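Local coordinates for protein phosphoserine aminotransferase (PDB 1W23) that catalyses the reversible, pyridoxal phosphate-dependent transamination that makes phosphoserine from 3-phosphohydroxypyruvate in serine biosynthesis, and also phosphohydroxythreonine, at residues Q68-Q73 with V206-D211; P84-T89 with L224-H229; Y154-Q159 with G287-G292; L296-F301 with S336-V341. All coordinates share one frame; numbering follows the deposited sequence.

Interaction 1: Q68-Q73 with V206-D211; sequences QILFLQ and VIVKKD
Strands 68-72 and 206-209 run antiparallel, Q68 paired with V208, I69 with I207 and L70 with V206, their axes 4.8 Å apart at closest approach and 143° between their directions. They form one margin of the seven-stranded mixed sheet of the aminotransferase large domain, where 67-72 is an edge strand within the chain and 204-209 runs against both its neighbours, as in other fold-type I enzymes. Two hydrogen-bonded pairs fix the register: Q68 N to V208 O and V208 N to Q68 O, both 2.9 Å, then L70 N to V206 O at 2.7 Å and V206 N to L70 O at 3.0 Å. Between them lies the non-hydrogen-bonded pair I69 and I207, whose CG1 atoms come no nearer than 4.5 Å, on the face where I69 meets helix 44-61. The face bearing Q68, L70, L72 and V206 is covered by helices 226-231 and 75-87. At the strand end K210 turns back, its CG 3.9 Å from Q68 CB, the two side chains crossing nearly at right angles. With an alanine in place of K210 the CG and CD methylenes are lost, and Q68 CB and the backbone N beside it would probably lose their aliphatic cover. At the other end V206, with CG1 opposite its own nitrogen (chi1 -176°), turns CG2 to L72, and V206 CG2 stands 4.0 Å from L72 CD1.

Interaction 2: P84-T89 with L224-H229; sequences PMNLLT and LQYATH
N86, in the last turn of helix 75-87, meets the start of helix 226-231, where Q225 holds the N-cap position and the first backbone N-H groups need acceptors. With CG anti to the carbonyl carbon (chi1 -75°), the N86 amide reaches toward helix 226-231 and works at both ends. OD1 of N86 accepts from Y226 N at 3.0 Å, the donor standing 41° above the carbonyl plane. ND2 of N86 gives a straighter bond to L224 O, 2.8 Å, lying in the amide plane; the same nitrogen also bonds M82 O one turn back, so the flat group has little freedom to flip. Water 1 sits 2.9 Å from N86 OD1 and accepts the N-H of A227, extending the link to the next residue. The Y226 ring passes obliquely beside the amide, CD1 of Y226 only 3.3 Å from N86 CG and the two planes 53° apart, while its hydroxyl reaches Q79 OE1 farther up helix 75-87. In one of the two M85 conformers, so with less certainty, SD of M85 lies 3.9 Å from L224 CD1; M85 packs on P221 of the second subunit and L224 on L224 of that subunit. A side-chain amide thus ties the far end of helix 75-87, near whose start A76 and S77 bind the cofactor, to a helix N-terminus beside the dimer interface of this class-V aminotransferase.

Interaction 3: Y154-Q159 with G287-G292; sequences YGTQYQ and GHAEKG
Y154 turns the edge of its ring to H288: NE2 of H288 lies near the tyrosine plane, 3.5 Å from CD2 of Y154. The two rings lean obliquely, planes at 47°, with neither stacked on the other. H288 also brings its CD2 to 3.4 Å from Y154 O, a carbonyl that is already bonded to the hydroxyl of T300. The imidazole gets there because CG of H288 lies opposite its backbone nitrogen (chi1 178°), and NE2 of H288 is also hydrogen-bonded to S126 O. A phenylalanine in place of H288 could still fill space beside Y154, but S126 O would probably lose this partner and the ring its fixed rotation. At G155 the chain swings through a positive phi, and the methyl of A289 packs beside G155 O, with A289 CB 3.6 Å from it. This turn belongs to the small hairpin of strands 150-151 and 156-157 just beyond T152 of the cofactor pocket, and 287-292, the connection after strand 286-287 of the C-terminal sheet, runs alongside it in nearly the same direction. T156 adds its methyl, CG2 of T156 standing 3.8 Å from A289 CB, while its OG1 turns to N151. No hydrogen bond joins the two segments directly; G155 and Q157 make their backbone bonds to S295 and S293 instead. At the exposed end Q159 folds back at chi2 (-54°), so that its NE2 donates to Q157 O at 2.9 Å and its CG rests 3.6 Å from G292 O.

Interaction 4: L296-F301 with S336-V341; sequences LMNVTF and SIYNAV
ND2 of N298 is held by two hydroxyls of the opposite segment, S336 OG at 2.9 Å and Y338 OH at 3.0 Å. Both acceptors lie close to the amide plane, but the bond to the tyrosine is nearly straight (168°) and that to the serine bent (137°). At the other end of the amide, OD1 accepts from ND2 of N150, a residue of the cofactor pocket, and Y338 OH is also bonded to A9 O, so both ends of the buried amide and the tyrosine hydroxyl have partners. N298 and S336 form a non-hydrogen-bonded antiparallel pair, after which 336-341 peels away from the strand; a backbone bond, I337 N to M297 O at 2.8 Å, marks the departure. M297 bends at both chi2 and chi3 and brings SD to the rim of the Y338 ring, 3.9 Å from CD2 of Y338, a Met-aromatic contact made edge-on. I337 has CG1 between its own nitrogen and carbonyl carbon (chi1 52°), which presents CG1 to L296 O at 3.3 Å and sets I337 CD1 3.7 Å from V299 CG2. The side chain of Y338 also touches K196, the lysine to which the cofactor attaches, not linked to it in this structure. The contact thus closes one end of the three-stranded antiparallel sheet 286-287, 298-302 and 333-336, with helix 259-279 against L296, M297 and V299 and helix 343-359 against I337.

How the interactions relate
Interactions 1 and 2 build the same corner of the large domain and touch, L70 and L72 packing against Y226 and H229; strand 67-72 leads directly into helix 75-87. The first is backbone pairing within a sheet and the second a side-chain amide meeting a helix start, both buried. Interactions 3 and 4 lie well away from them and also touch: Y154 O and Q157 OE1 probably bond to T300 OG1 and L296 N, tying the hairpin to strand 298-302 and the residues just before it. Interaction 4 is buried, with its asparagine-hydroxyl cluster near the cofactor lysine, whereas interaction 3 runs out to solvent, relying across its segments on van der Waals and ring contacts.

Interaction 1: Q68-Q73 with V206-D211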
loop_
_atom_site.group_PDB
_atom_site.type_symbol
_atom_site.label_atom_id
_atom_site.label_comp_id
_atom_site.label_asym_id
_atom_site.label_seq_id
_atom_site.Cartn_x
_atom_site.Cartn_y
_atom_site.Cartn_z
ATOM N N GLN A 68 3.163 0.781 -20.585
ATOM C CA GLN A 68 3.251 1.735 -19.452
ATOM C C GLN A 68 3.492 0.920 -18.180
ATOM O O GLN A 68 3.058 -0.230 -18.044
ATOM C CB GLN A 68 2.040 2.595 -19.331
ATOM C CG GLN A 68 2.229 3.753 -18.286
ATOM C CD GLN A 68 1.159 4.782 -18.349
ATOM O OE1 GLN A 68 0.666 5.301 -17.295
ATOM N NE2 GLN A 68 0.770 5.088 -19.568
ATOM N N ILE A 69 4.180 1.540 -17.240
ATOM C CA ILE A 69 4.501 0.979 -15.943
ATOM C C ILE A 69 3.577 1.610 -14.907
ATOM O O ILE A 69 3.625 2.840 -14.769
ATOM C CB ILE A 69 5.976 1.237 -15.620
ATOM C CG1 ILE A 69 6.893 0.583 -16.675
ATOM C CG2 ILE A 69 6.334 0.753 -14.218
ATOM C CD1 ILE A 69 8.279 1.208 -16.692
ATOM N N LEU A 70 2.793 0.821 -14.231
ATOM C CA LEU A 70 1.907 1.261 -13.161
ATOM C C LEU A 70 2.477 0.841 -11.820
ATOM O O LEU A 70 3.047 -0.253 -11.691
ATOM C CB LEU A 70 0.510 0.687 -13.311
ATOM C CG LEU A 70 -0.152 0.859 -14.663
ATOM C CD1 LEU A 70 -1.532 0.189 -14.651
ATOM C CD2 LEU A 70 -0.323 2.309 -15.050
ATOM N N PHE A 71 2.264 1.694 -10.813
ATOM C CA PHE A 71 2.595 1.426 -9.420
ATOM C C PHE A 71 1.277 1.476 -8.644
ATOM O O PHE A 71 0.739 2.559 -8.426
ATOM C CB PHE A 71 3.565 2.437 -8.858
ATOM C CG PHE A 71 4.918 2.504 -9.544
ATOM C CD1 PHE A 71 5.546 3.700 -9.730
ATOM C CD2 PHE A 71 5.566 1.346 -9.999
ATOM C CE1 PHE A 71 6.782 3.779 -10.352
ATOM C CE2 PHE A 71 6.793 1.447 -10.630
ATOM C CZ PHE A 71 7.424 2.645 -10.785
ATOM N N LEU A 72 0.772 0.314 -8.236
ATOM C CA LEU A 72 -0.547 0.185 -7.605
ATOM C C LEU A 72 -0.411 -0.353 -6.197
ATOM O O LEU A 72 0.518 -1.110 -5.874
ATOM C CB LEU A 72 -1.443 -0.738 -8.430
ATOM C CG LEU A 72 -1.653 -0.291 -9.878
ATOM C CD1 LEU A 72 -2.639 -1.244 -10.545
ATOM C CD2 LEU A 72 -2.146 1.131 -9.983
ATOM N N GLN A 73 -1.376 -0.040 -5.371
ATOM C CA GLN A 73 -1.543 -0.673 -4.058
ATOM C C GLN A 73 -2.345 -1.944 -4.218
ATOM O O GLN A 73 -3.058 -2.137 -5.221
ATOM C CB GLN A 73 -2.197 0.300 -3.099
ATOM C CG GLN A 73 -1.414 1.573 -2.841
ATOM C CD GLN A 73 -2.092 2.437 -1.785
ATOM O OE1 GLN A 73 -2.220 1.998 -0.629
ATOM N NE2 GLN A 73 -2.512 3.648 -2.159
ATOM N N VAL A 206 2.849 -3.142 -12.272
ATOM C CA VAL A 206 2.056 -3.674 -13.344
ATOM C C VAL A 206 2.573 -3.046 -14.659
ATOM O O VAL A 206 2.518 -1.841 -14.818
ATOM C CB VAL A 206 0.556 -3.391 -13.166
ATOM C CG1 VAL A 206 -0.267 -4.053 -14.254
ATOM C CG2 VAL A 206 0.090 -3.858 -11.774
ATOM N N ILE A 207 3.088 -3.916 -15.555
ATOM C CA ILE A 207 3.577 -3.492 -16.870
ATOM C C ILE A 207 2.527 -3.881 -17.885
ATOM O O ILE A 207 2.216 -5.059 -17.988
ATOM C CB ILE A 207 4.950 -4.113 -17.164
ATOM C CG1 ILE A 207 6.016 -3.789 -16.124
ATOM C CG2 ILE A 207 5.381 -3.715 -18.559
ATOM C CD1 ILE A 207 7.183 -4.749 -16.098
ATOM N N VAL A 208 1.941 -2.908 -18.567
ATOM C CA VAL A 208 0.759 -3.122 -19.366
ATOM C C VAL A 208 0.955 -2.600 -20.786
ATOM O O VAL A 208 1.480 -1.501 -21.005
ATOM C CB VAL A 208 -0.492 -2.341 -18.846
ATOM C CG1 VAL A 208 -0.886 -2.787 -17.473
ATOM C CG2 VAL A 208 -0.308 -0.819 -18.815
ATOM N N LYS A 209 0.535 -3.376 -21.764
ATOM C CA LYS A 209 0.479 -2.907 -23.147
ATOM C C LYS A 209 -0.659 -1.890 -23.199
ATOM O O LYS A 209 -1.816 -2.217 -22.936
ATOM C CB LYS A 209 0.253 -4.080 -24.094
ATOM C CG LYS A 209 0.445 -3.698 -25.561
ATOM C CD LYS A 209 0.513 -4.983 -26.409
ATOM C CE LYS A 209 0.683 -4.662 -27.912
ATOM N NZ LYS A 209 2.153 -4.718 -28.179
ATOM N N LYS A 210 -0.332 -0.611 -23.476
ATOM C CA LYS A 210 -1.273 0.467 -23.237
ATOM C C LYS A 210 -2.588 0.268 -23.958
ATOM O O LYS A 210 -3.650 0.488 -23.354
ATOM C CB LYS A 210 -0.642 1.797 -23.683
ATOM C CG LYS A 210 0.622 2.111 -22.959
ATOM C CD LYS A 210 1.139 3.485 -23.292
ATOM C CE LYS A 210 2.598 3.708 -23.653
ATOM N NZ LYS A 210 2.765 5.214 -23.705
ATOM N N ASP A 211 -2.529 -0.163 -25.203
ATOM C CA ASP A 211 -3.779 -0.187 -25.963
ATOM C C ASP A 211 -4.661 -1.367 -25.585
ATOM O O ASP A 211 -5.816 -1.389 -26.056
ATOM C CB ASP A 211 -3.513 -0.143 -27.492
ATOM C CG ASP A 211 -2.697 -1.311 -28.023
ATOM O OD1 ASP A 211 -2.290 -2.271 -27.307
ATOM O OD2 ASP A 211 -2.395 -1.296 -29.276
#

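Interaction 2: P84-T89 with L224-H229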
loop_
_atom_site.group_PDB
_atom_site.type_symbol
_atom_site.label_atom_id
_atom_site.label_comp_id
_atom_site.label_asym_id
_atom_site.label_seq_id
_atom_site.Cartn_x
_atom_site.Cartn_y
_atom_site.Cartn_z
ATOM N N PRO A 84 -9.356 -9.851 -14.317
ATOM C CA PRO A 84 -10.632 -10.252 -14.961
ATOM C C PRO A 84 -11.674 -9.153 -14.921
ATOM O O PRO A 84 -12.491 -9.042 -15.829
ATOM C CB PRO A 84 -11.019 -11.507 -14.182
ATOM C CG PRO A 84 -10.275 -11.411 -12.858
ATOM C CD PRO A 84 -8.986 -10.782 -13.254
ATOM N N MET A 85 -11.677 -8.301 -13.892
ATOM C CA MET A 85 -12.660 -7.188 -13.906
ATOM C C MET A 85 -12.514 -6.302 -15.133
ATOM O O MET A 85 -13.468 -5.768 -15.648
ATOM C CB MET A 85 -12.460 -6.182 -12.768
ATOM C CG MET A 85 -13.052 -6.662 -11.482
ATOM S SD MET A 85 -12.803 -5.419 -10.220
ATOM C CE MET A 85 -13.577 -6.237 -8.833
ATOM N N ASN A 86 -11.298 -6.147 -15.640
ATOM C CA ASN A 86 -11.045 -5.326 -16.789
ATOM C C ASN A 86 -11.097 -6.065 -18.097
ATOM O O ASN A 86 -11.518 -5.453 -19.077
ATOM C CB ASN A 86 -9.691 -4.590 -16.644
ATOM C CG ASN A 86 -9.740 -3.431 -15.674
ATOM O OD1 ASN A 86 -9.797 -2.262 -16.091
ATOM N ND2 ASN A 86 -9.750 -3.719 -14.362
ATOM N N LEU A 87 -10.687 -7.311 -18.173
ATOM C CA LEU A 87 -10.565 -8.012 -19.446
ATOM C C LEU A 87 -11.536 -9.176 -19.632
ATOM O O LEU A 87 -11.749 -9.616 -20.775
ATOM C CB LEU A 87 -9.114 -8.547 -19.620
ATOM C CG LEU A 87 -8.012 -7.567 -19.980
ATOM C CD1 LEU A 87 -6.729 -8.377 -20.209
ATOM C CD2 LEU A 87 -8.393 -6.678 -21.177
ATOM N N LEU A 88 -12.108 -9.719 -18.585
ATOM C CA LEU A 88 -12.990 -10.899 -18.742
ATOM C C LEU A 88 -14.390 -10.423 -19.025
ATOM O O LEU A 88 -15.218 -10.254 -18.123
ATOM C CB LEU A 88 -12.852 -11.779 -17.493
ATOM C CG LEU A 88 -13.635 -13.097 -17.540
ATOM C CD1 LEU A 88 -13.384 -13.860 -18.809
ATOM C CD2 LEU A 88 -13.331 -13.985 -16.338
ATOM N N THR A 89 -14.688 -10.189 -20.283
ATOM C CA THR A 89 -15.969 -9.632 -20.715
ATOM C C THR A 89 -16.933 -10.752 -21.055
ATOM O O THR A 89 -16.564 -11.934 -21.238
ATOM C CB THR A 89 -15.795 -8.765 -21.969
ATOM O OG1 THR A 89 -15.252 -9.574 -23.001
ATOM C CG2 THR A 89 -14.832 -7.633 -21.744
ATOM N N LEU A 224 -10.565 0.577 -9.656
ATOM C CA LEU A 224 -10.344 -0.773 -10.161
ATOM C C LEU A 224 -10.193 -0.822 -11.674
ATOM O O LEU A 224 -10.013 -1.936 -12.203
ATOM C CB LEU A 224 -11.413 -1.737 -9.662
ATOM C CG LEU A 224 -11.347 -1.964 -8.125
ATOM C CD1 LEU A 224 -12.635 -2.534 -7.593
ATOM C CD2 LEU A 224 -10.163 -2.876 -7.822
ATOM N N GLN A 225 -10.244 0.300 -12.352
ATOM C CA GLN A 225 -9.962 0.409 -13.802
ATOM C C GLN A 225 -8.502 0.605 -14.060
ATOM O O GLN A 225 -7.939 1.559 -13.532
ATOM C CB GLN A 225 -10.750 1.578 -14.447
ATOM C CG GLN A 225 -12.227 1.433 -14.319
ATOM C CD GLN A 225 -12.989 2.284 -15.231
ATOM O OE1 GLN A 225 -12.415 2.929 -16.110
ATOM N NE2 GLN A 225 -14.268 2.244 -15.004
ATOM N N TYR A 226 -7.886 -0.224 -14.899
ATOM C CA TYR A 226 -6.506 0.127 -15.303
ATOM C C TYR A 226 -6.454 1.508 -15.964
ATOM O O TYR A 226 -5.472 2.238 -15.770
ATOM C CB TYR A 226 -5.848 -0.913 -16.216
ATOM C CG TYR A 226 -5.617 -2.214 -15.493
ATOM C CD1 TYR A 226 -6.414 -3.311 -15.703
ATOM C CD2 TYR A 226 -4.591 -2.348 -14.568
ATOM C CE1 TYR A 226 -6.206 -4.501 -15.030
ATOM C CE2 TYR A 226 -4.392 -3.534 -13.868
ATOM C CZ TYR A 226 -5.205 -4.629 -14.107
ATOM O OH TYR A 226 -5.050 -5.802 -13.450
ATOM N N ALA A 227 -7.486 1.867 -16.739
ATOM C CA ALA A 227 -7.489 3.149 -17.434
ATOM C C ALA A 227 -7.311 4.300 -16.468
ATOM O O ALA A 227 -6.631 5.310 -16.831
ATOM C CB ALA A 227 -8.777 3.270 -18.265
ATOM N N THR A 228 -7.852 4.266 -15.273
ATOM C CA THR A 228 -7.704 5.347 -14.291
ATOM C C THR A 228 -6.255 5.600 -14.011
ATOM O O THR A 228 -5.784 6.754 -13.963
ATOM C CB THR A 228 -8.457 4.952 -12.993
ATOM O OG1 THR A 228 -9.852 4.836 -13.290
ATOM C CG2 THR A 228 -8.244 5.955 -11.885
ATOM N N HIS A 229 -5.534 4.509 -13.773
ATOM C CA HIS A 229 -4.141 4.598 -13.366
ATOM C C HIS A 229 -3.218 4.903 -14.551
ATOM O O HIS A 229 -2.214 5.597 -14.404
ATOM C CB HIS A 229 -3.734 3.305 -12.634
ATOM C CG HIS A 229 -4.645 3.096 -11.449
ATOM N ND1 HIS A 229 -4.538 3.903 -10.321
ATOM C CD2 HIS A 229 -5.683 2.226 -11.286
ATOM C CE1 HIS A 229 -5.488 3.494 -9.488
ATOM N NE2 HIS A 229 -6.188 2.483 -10.019
HETATM O O HOH W 1 -9.571 0.132 -17.621
#

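Interaction 3: Y154-Q159 with G287-G292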
loop_
_atom_site.group_PDB
_atom_site.type_symbol
_atom_site.label_atom_id
_atom_site.label_comp_id
_atom_site.label_asym_id
_atom_site.label_seq_id
_atom_site.Cartn_x
_atom_site.Cartn_y
_atom_site.Cartn_z
ATOM N N TYR A 154 5.963 -23.994 -4.492
ATOM C CA TYR A 154 6.407 -25.302 -5.021
ATOM C C TYR A 154 7.829 -25.291 -5.539
ATOM O O TYR A 154 8.415 -26.372 -5.731
ATOM C CB TYR A 154 5.412 -25.789 -6.100
ATOM C CG TYR A 154 4.129 -26.244 -5.410
ATOM C CD1 TYR A 154 3.054 -25.410 -5.280
ATOM C CD2 TYR A 154 4.057 -27.489 -4.854
ATOM C CE1 TYR A 154 1.898 -25.830 -4.610
ATOM C CE2 TYR A 154 2.905 -27.918 -4.197
ATOM C CZ TYR A 154 1.832 -27.074 -4.095
ATOM O OH TYR A 154 0.677 -27.488 -3.422
ATOM N N GLY A 155 8.445 -24.145 -5.770
ATOM C CA GLY A 155 9.849 -24.101 -6.203
ATOM C C GLY A 155 10.066 -24.489 -7.647
ATOM O O GLY A 155 11.137 -25.031 -7.982
ATOM N N THR A 156 9.123 -24.197 -8.523
ATOM C CA THR A 156 9.242 -24.438 -9.954
ATOM C C THR A 156 9.138 -23.116 -10.717
ATOM O O THR A 156 8.577 -22.137 -10.203
ATOM C CB THR A 156 8.146 -25.407 -10.455
ATOM O OG1 THR A 156 6.903 -24.744 -10.233
ATOM C CG2 THR A 156 8.183 -26.748 -9.764
ATOM N N GLN A 157 9.667 -23.102 -11.945
ATOM C CA GLN A 157 9.754 -21.858 -12.701
ATOM C C GLN A 157 9.778 -22.143 -14.189
ATOM O O GLN A 157 10.449 -23.085 -14.648
ATOM C CB GLN A 157 11.066 -21.145 -12.286
ATOM C CG GLN A 157 11.333 -19.806 -12.887
ATOM C CD GLN A 157 12.634 -19.204 -12.416
ATOM O OE1 GLN A 157 13.574 -19.926 -12.015
ATOM N NE2 GLN A 157 12.730 -17.849 -12.438
ATOM N N TYR A 158 9.084 -21.309 -14.945
ATOM C CA TYR A 158 9.168 -21.311 -16.402
ATOM C C TYR A 158 10.595 -21.024 -16.849
ATOM O O TYR A 158 11.211 -20.048 -16.409
ATOM C CB TYR A 158 8.227 -20.280 -17.000
ATOM C CG TYR A 158 6.758 -20.674 -17.049
ATOM C CD1 TYR A 158 5.984 -20.753 -15.896
ATOM C CD2 TYR A 158 6.126 -20.930 -18.263
ATOM C CE1 TYR A 158 4.636 -21.096 -15.949
ATOM C CE2 TYR A 158 4.800 -21.267 -18.316
ATOM C CZ TYR A 158 4.044 -21.357 -17.171
ATOM O OH TYR A 158 2.709 -21.708 -17.264
ATOM N N GLN A 159 11.099 -21.837 -17.792
ATOM C CA GLN A 159 12.419 -21.607 -18.385
ATOM C C GLN A 159 12.337 -20.624 -19.519
ATOM O O GLN A 159 13.379 -20.009 -19.826
ATOM C CB GLN A 159 13.002 -22.931 -18.932
ATOM C CG GLN A 159 13.107 -23.954 -17.817
ATOM C CD GLN A 159 13.895 -23.403 -16.642
ATOM O OE1 GLN A 159 15.105 -23.122 -16.845
ATOM N NE2 GLN A 159 13.257 -23.200 -15.490
ATOM N N GLY A 287 14.745 -32.689 -3.467
ATOM C CA GLY A 287 14.031 -31.516 -3.984
ATOM C C GLY A 287 12.631 -31.898 -4.421
ATOM O O GLY A 287 12.391 -32.989 -4.977
ATOM N N HIS A 288 11.703 -30.968 -4.261
ATOM C CA HIS A 288 10.329 -31.157 -4.749
ATOM C C HIS A 288 10.239 -31.109 -6.273
ATOM O O HIS A 288 9.512 -31.884 -6.897
ATOM C CB HIS A 288 9.399 -30.108 -4.110
ATOM C CG HIS A 288 8.003 -30.241 -4.630
ATOM N ND1 HIS A 288 7.173 -31.234 -4.213
ATOM C CD2 HIS A 288 7.292 -29.549 -5.577
ATOM C CE1 HIS A 288 5.991 -31.170 -4.854
ATOM N NE2 HIS A 288 6.055 -30.189 -5.699
ATOM N N ALA A 289 10.923 -30.130 -6.854
ATOM C CA ALA A 289 10.808 -29.883 -8.298
ATOM C C ALA A 289 11.551 -30.907 -9.148
ATOM O O ALA A 289 12.634 -31.359 -8.814
ATOM C CB ALA A 289 11.377 -28.541 -8.639
ATOM N N GLU A 290 10.961 -31.260 -10.301
ATOM C CA GLU A 290 11.689 -31.945 -11.325
ATOM C C GLU A 290 12.863 -31.073 -11.762
ATOM O O GLU A 290 12.753 -29.826 -11.803
ATOM C CB GLU A 290 10.806 -32.215 -12.534
ATOM C CG GLU A 290 9.746 -33.273 -12.309
ATOM C CD GLU A 290 9.028 -33.639 -13.578
ATOM O OE1 GLU A 290 9.302 -33.041 -14.662
ATOM O OE2 GLU A 290 8.123 -34.527 -13.514
ATOM N N LYS A 291 14.004 -31.690 -12.101
ATOM C CA LYS A 291 15.191 -30.887 -12.388
ATOM C C LYS A 291 14.968 -29.865 -13.496
ATOM O O LYS A 291 15.468 -28.706 -13.379
ATOM C CB LYS A 291 16.369 -31.823 -12.749
ATOM C CG LYS A 291 17.014 -32.425 -11.459
ATOM C CD LYS A 291 18.222 -33.249 -11.858
ATOM C CE LYS A 291 18.736 -33.940 -10.578
ATOM N NZ LYS A 291 19.999 -34.686 -10.874
ATOM N N GLY A 292 14.205 -30.205 -14.541
ATOM C CA GLY A 292 14.008 -29.303 -15.655
ATOM C C GLY A 292 13.157 -28.095 -15.349
ATOM O O GLY A 292 13.064 -27.167 -16.191
#

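Interaction 4: L296-F301 with S336-V341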
loop_
_atom_site.group_PDB
_atom_site.type_symbol
_atom_site.label_atom_id
_atom_site.label_comp_id
_atom_site.label_asym_id
_atom_site.label_seq_id
_atom_site.Cartn_x
_atom_site.Cartn_y
_atom_site.Cartn_z
ATOM N N LEU A 296 15.100 -20.826 -9.745
ATOM C CA LEU A 296 16.278 -20.089 -9.300
ATOM C C LEU A 296 16.004 -19.200 -8.111
ATOM O O LEU A 296 16.944 -18.625 -7.558
ATOM C CB LEU A 296 16.849 -19.284 -10.477
ATOM C CG LEU A 296 17.357 -20.142 -11.632
ATOM C CD1 LEU A 296 17.712 -19.239 -12.810
ATOM C CD2 LEU A 296 18.551 -20.990 -11.223
ATOM N N MET A 297 14.736 -19.036 -7.729
ATOM C CA MET A 297 14.280 -18.100 -6.706
ATOM C C MET A 297 13.834 -18.758 -5.386
ATOM O O MET A 297 14.041 -18.173 -4.326
ATOM C CB MET A 297 13.112 -17.270 -7.281
ATOM C CG MET A 297 13.507 -16.370 -8.427
ATOM S SD MET A 297 14.423 -14.866 -7.989
ATOM C CE MET A 297 16.138 -15.300 -8.319
ATOM N N ASN A 298 13.208 -19.949 -5.471
ATOM C CA ASN A 298 12.727 -20.647 -4.297
ATOM C C ASN A 298 13.093 -22.117 -4.415
ATOM O O ASN A 298 12.621 -22.782 -5.301
ATOM C CB ASN A 298 11.203 -20.517 -4.105
ATOM C CG ASN A 298 10.736 -19.077 -4.109
ATOM O OD1 ASN A 298 10.305 -18.583 -5.171
ATOM N ND2 ASN A 298 10.733 -18.391 -2.971
ATOM N N VAL A 299 13.971 -22.595 -3.509
ATOM C CA VAL A 299 14.449 -23.978 -3.548
ATOM C C VAL A 299 13.709 -24.776 -2.490
ATOM O O VAL A 299 13.879 -24.552 -1.277
ATOM C CB VAL A 299 15.971 -24.047 -3.322
ATOM C CG1 VAL A 299 16.411 -25.499 -3.371
ATOM C CG2 VAL A 299 16.744 -23.189 -4.301
ATOM N N THR A 300 12.877 -25.706 -2.942
ATOM C CA THR A 300 12.008 -26.476 -2.047
ATOM C C THR A 300 12.529 -27.898 -1.879
ATOM O O THR A 300 12.894 -28.580 -2.866
ATOM C CB THR A 300 10.564 -26.451 -2.569
ATOM O OG1 THR A 300 10.577 -26.895 -3.922
ATOM C CG2 THR A 300 9.959 -25.057 -2.453
ATOM N N PHE A 301 12.576 -28.393 -0.629
ATOM C CA PHE A 301 13.133 -29.723 -0.411
ATOM C C PHE A 301 12.623 -30.267 0.934
ATOM O O PHE A 301 12.153 -29.543 1.793
ATOM C CB PHE A 301 14.649 -29.752 -0.444
ATOM C CG PHE A 301 15.353 -28.867 0.565
ATOM C CD1 PHE A 301 15.819 -29.429 1.765
ATOM C CD2 PHE A 301 15.556 -27.522 0.368
ATOM C CE1 PHE A 301 16.471 -28.661 2.720
ATOM C CE2 PHE A 301 16.250 -26.764 1.321
ATOM C CZ PHE A 301 16.698 -27.350 2.480
ATOM N N SER A 336 14.516 -19.330 0.045
ATOM C CA SER A 336 14.222 -18.261 -0.910
ATOM C C SER A 336 15.500 -17.467 -1.125
ATOM O O SER A 336 16.127 -17.001 -0.184
ATOM C CB SER A 336 13.076 -17.409 -0.420
ATOM O OG SER A 336 11.875 -18.163 -0.310
ATOM N N ILE A 337 15.902 -17.398 -2.402
ATOM C CA ILE A 337 17.182 -16.888 -2.858
ATOM C C ILE A 337 16.993 -15.839 -3.953
ATOM O O ILE A 337 17.565 -15.860 -5.020
ATOM C CB ILE A 337 18.118 -18.054 -3.279
ATOM C CG1 ILE A 337 17.474 -19.009 -4.281
ATOM C CG2 ILE A 337 18.615 -18.785 -2.050
ATOM C CD1 ILE A 337 18.470 -19.997 -4.893
ATOM N N TYR A 338 16.125 -14.865 -3.649
ATOM C CA TYR A 338 15.869 -13.727 -4.502
ATOM C C TYR A 338 17.126 -12.934 -4.766
ATOM O O TYR A 338 18.175 -13.167 -4.143
ATOM C CB TYR A 338 14.809 -12.850 -3.818
ATOM C CG TYR A 338 13.518 -13.583 -3.508
ATOM C CD1 TYR A 338 12.985 -13.562 -2.230
ATOM C CD2 TYR A 338 12.809 -14.286 -4.443
ATOM C CE1 TYR A 338 11.823 -14.196 -1.916
ATOM C CE2 TYR A 338 11.630 -14.917 -4.158
ATOM C CZ TYR A 338 11.119 -14.864 -2.885
ATOM O OH TYR A 338 9.933 -15.545 -2.616
ATOM N N ASN A 339 17.040 -11.951 -5.650
ATOM C CA ASN A 339 18.224 -11.219 -6.139
ATOM C C ASN A 339 19.175 -10.777 -5.017
ATOM O O ASN A 339 20.391 -10.914 -5.176
ATOM C CB ASN A 339 17.762 -9.950 -6.833
ATOM C CG ASN A 339 17.152 -10.131 -8.215
ATOM O OD1 ASN A 339 17.166 -11.216 -8.788
ATOM N ND2 ASN A 339 16.622 -9.039 -8.775
ATOM N N ALA A 340 18.634 -10.220 -3.938
ATOM C CA ALA A 340 19.485 -9.605 -2.916
ATOM C C ALA A 340 20.040 -10.568 -1.883
ATOM O O ALA A 340 20.854 -10.145 -1.054
ATOM C CB ALA A 340 18.754 -8.474 -2.234
ATOM N N VAL A 341 19.656 -11.824 -1.892
ATOM C CA VAL A 341 20.245 -12.763 -0.944
ATOM C C VAL A 341 21.709 -12.954 -1.296
ATOM O O VAL A 341 22.024 -13.325 -2.441
ATOM C CB VAL A 341 19.459 -14.092 -0.918
ATOM C CG1 VAL A 341 20.166 -15.116 -0.061
ATOM C CG2 VAL A 341 18.018 -13.870 -0.466
#